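DegT/DnrJ/EryC1/StrS aminotransferase (Brucella abortus 2308, PDB 4QGR) probably transfers amino groups as a pyridoxal phosphate-dependent aminotransferase of the DegT/DnrJ/EryC1/StrS family. Local coordinates at residues 280-285 against 298-303. Numbering follows the deposited sequence.
Sequences DVVKVP and YSIESE
K283 and E301 start from different first torsions, CG of K283 anti to its own backbone N (chi1 -180°) and CG of E301 anti to its carbonyl carbon (chi1 -59°), yet the two chains run side by side in the same direction. Their backbones form a single antiparallel bridge, a hydrogen-bonded pair that lays the loop following helix 247-278 along strand 298-301. Its two backbone bonds are K283 N to E301 O and E301 N to K283 O, each 3.0 Å. The strand pairs with 353-356 as well, so the loop extends this small antiparallel sheet by one bridge, without being a regular strand itself. The S299 side chain lies about 11 Å from the bound pyridoxal phosphate.

The salt bridge between K283 NZ and E301 OE2 is long, 3.6 Å, and both ends have other partners: K283 NZ also pairs with D114, E301 OE2 is hydrogen-bonded to the Y116 hydroxyl, and OE1 pairs with R352. The aliphatic CD of K283 lies alongside the carboxylate. On the other side of the bridge, V282 CG2 meets I300 CD1 at 4.1 Å, while V282 CG1 packs on S302 CB.

Farther along, P285 crosses the Y298 side chain at about a right angle and puts CG over one ring face, a CH-pi contact 3.9 Å from the centroid. Y274 stacks with the same ring, and N275 takes a hydrogen bond from its hydroxyl. Two waters add to the pairing: one joins V281 O to E303 N, and the other donates to S299 O at 2.9 Å and only weakly to K283 O.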
loop_
_atom_site.group_PDB
_atom_site.type_symbol
_atom_site.label_atom_id
_atom_site.label_comp_id
_atom_site.label_asym_id
_atom_site.label_seq_id
_atom_site.Cartn_x
_atom_site.Cartn_y
_atom_site.Cartn_z
ATOM N N ASP A 280 42.956 -6.010 -0.095
ATOM C CA ASP A 280 44.143 -5.486 -0.764
ATOM C C ASP A 280 43.974 -5.100 -2.230
ATOM O O ASP A 280 44.894 -4.518 -2.808
ATOM C CB ASP A 280 45.300 -6.486 -0.644
ATOM C CG ASP A 280 45.009 -7.813 -1.302
ATOM O OD1 ASP A 280 43.859 -8.350 -1.248
ATOM O OD2 ASP A 280 45.940 -8.362 -1.887
ATOM N N VAL A 281 42.849 -5.451 -2.856
ATOM C CA VAL A 281 42.608 -5.101 -4.255
ATOM C C VAL A 281 41.400 -4.163 -4.459
ATOM O O VAL A 281 41.315 -3.500 -5.483
ATOM C CB VAL A 281 42.420 -6.346 -5.152
ATOM C CG1 VAL A 281 43.723 -7.107 -5.310
ATOM C CG2 VAL A 281 41.317 -7.266 -4.629
ATOM N N VAL A 282 40.455 -4.135 -3.515
ATOM C CA VAL A 282 39.338 -3.213 -3.583
ATOM C C VAL A 282 39.041 -2.679 -2.182
ATOM O O VAL A 282 39.552 -3.191 -1.204
ATOM C CB VAL A 282 38.043 -3.859 -4.152
ATOM C CG1 VAL A 282 38.212 -4.213 -5.625
ATOM C CG2 VAL A 282 37.593 -5.059 -3.340
ATOM N N LYS A 283 38.195 -1.662 -2.107
ATOM C CA LYS A 283 37.801 -1.112 -0.842
ATOM C C LYS A 283 36.634 -1.923 -0.310
ATOM O O LYS A 283 35.614 -2.044 -0.971
ATOM C CB LYS A 283 37.460 0.360 -1.007
ATOM C CG LYS A 283 37.032 1.080 0.251
ATOM C CD LYS A 283 37.137 2.595 0.037
ATOM C CE LYS A 283 36.871 3.388 1.298
ATOM N NZ LYS A 283 35.575 2.993 1.868
ATOM N N VAL A 284 36.799 -2.479 0.882
ATOM C CA VAL A 284 35.820 -3.413 1.430
ATOM C C VAL A 284 35.030 -2.748 2.568
ATOM O O VAL A 284 35.521 -1.845 3.238
ATOM C CB VAL A 284 36.441 -4.759 1.899
ATOM C CG1 VAL A 284 37.108 -5.495 0.741
ATOM C CG2 VAL A 284 37.430 -4.569 3.037
ATOM N N PRO A 285 33.792 -3.191 2.766
ATOM C CA PRO A 285 32.959 -2.659 3.827
ATOM C C PRO A 285 33.332 -3.248 5.201
ATOM O O PRO A 285 32.760 -4.225 5.657
ATOM C CB PRO A 285 31.552 -3.066 3.366
ATOM C CG PRO A 285 31.767 -4.375 2.642
ATOM C CD PRO A 285 33.068 -4.179 1.918
ATOM N N TYR A 298 26.420 -6.388 -0.100
ATOM C CA TYR A 298 27.853 -6.438 0.193
ATOM C C TYR A 298 28.494 -5.542 -0.860
ATOM O O TYR A 298 28.581 -5.908 -2.033
ATOM C CB TYR A 298 28.403 -7.850 0.139
ATOM C CG TYR A 298 29.899 -7.844 0.438
ATOM C CD1 TYR A 298 30.831 -7.648 -0.588
ATOM C CD2 TYR A 298 30.357 -7.879 1.727
ATOM C CE1 TYR A 298 32.212 -7.577 -0.311
ATOM C CE2 TYR A 298 31.735 -7.796 2.013
ATOM C CZ TYR A 298 32.642 -7.617 0.986
ATOM O OH TYR A 298 34.006 -7.544 1.242
ATOM N N SER A 299 28.845 -4.324 -0.450
ATOM C CA SER A 299 29.224 -3.273 -1.366
ATOM C C SER A 299 30.699 -2.885 -1.233
ATOM O O SER A 299 31.136 -2.444 -0.149
ATOM C CB SER A 299 28.344 -2.056 -1.137
ATOM O OG SER A 299 26.961 -2.340 -1.425
ATOM N N ILE A 300 31.404 -2.979 -2.356
ATOM C CA ILE A 300 32.826 -2.661 -2.479
ATOM C C ILE A 300 32.989 -1.418 -3.344
ATOM O O ILE A 300 32.035 -0.980 -3.972
ATOM C CB ILE A 300 33.635 -3.810 -3.106
ATOM C CG1 ILE A 300 33.136 -4.107 -4.523
ATOM C CG2 ILE A 300 33.532 -5.010 -2.191
ATOM C CD1 ILE A 300 34.083 -4.832 -5.420
ATOM N N GLU A 301 34.182 -0.847 -3.363
ATOM C CA GLU A 301 34.526 0.145 -4.368
ATOM C C GLU A 301 35.743 -0.330 -5.118
ATOM O O GLU A 301 36.668 -0.858 -4.531
ATOM C CB GLU A 301 34.786 1.522 -3.764
ATOM C CG GLU A 301 33.619 2.096 -2.993
ATOM C CD GLU A 301 34.023 3.276 -2.130
ATOM O OE1 GLU A 301 34.861 4.067 -2.567
ATOM O OE2 GLU A 301 33.509 3.400 -1.020
ATOM N N SER A 302 35.754 -0.128 -6.421
ATOM C CA SER A 302 36.840 -0.588 -7.270
ATOM C C SER A 302 37.259 0.445 -8.297
ATOM O O SER A 302 36.414 1.148 -8.828
ATOM C CB SER A 302 36.381 -1.848 -8.009
ATOM O OG SER A 302 37.366 -2.325 -8.893
ATOM N N GLU A 303 38.571 0.522 -8.574
ATOM C CA GLU A 303 39.073 1.158 -9.805
ATOM C C GLU A 303 38.466 0.400 -10.990
ATOM O O GLU A 303 38.213 -0.802 -10.875
ATOM C CB GLU A 303 40.607 1.097 -9.892
HETATM O O HOH W 1 40.251 -1.112 -6.732
HETATM O O HOH W 2 33.121 -0.632 0.926
#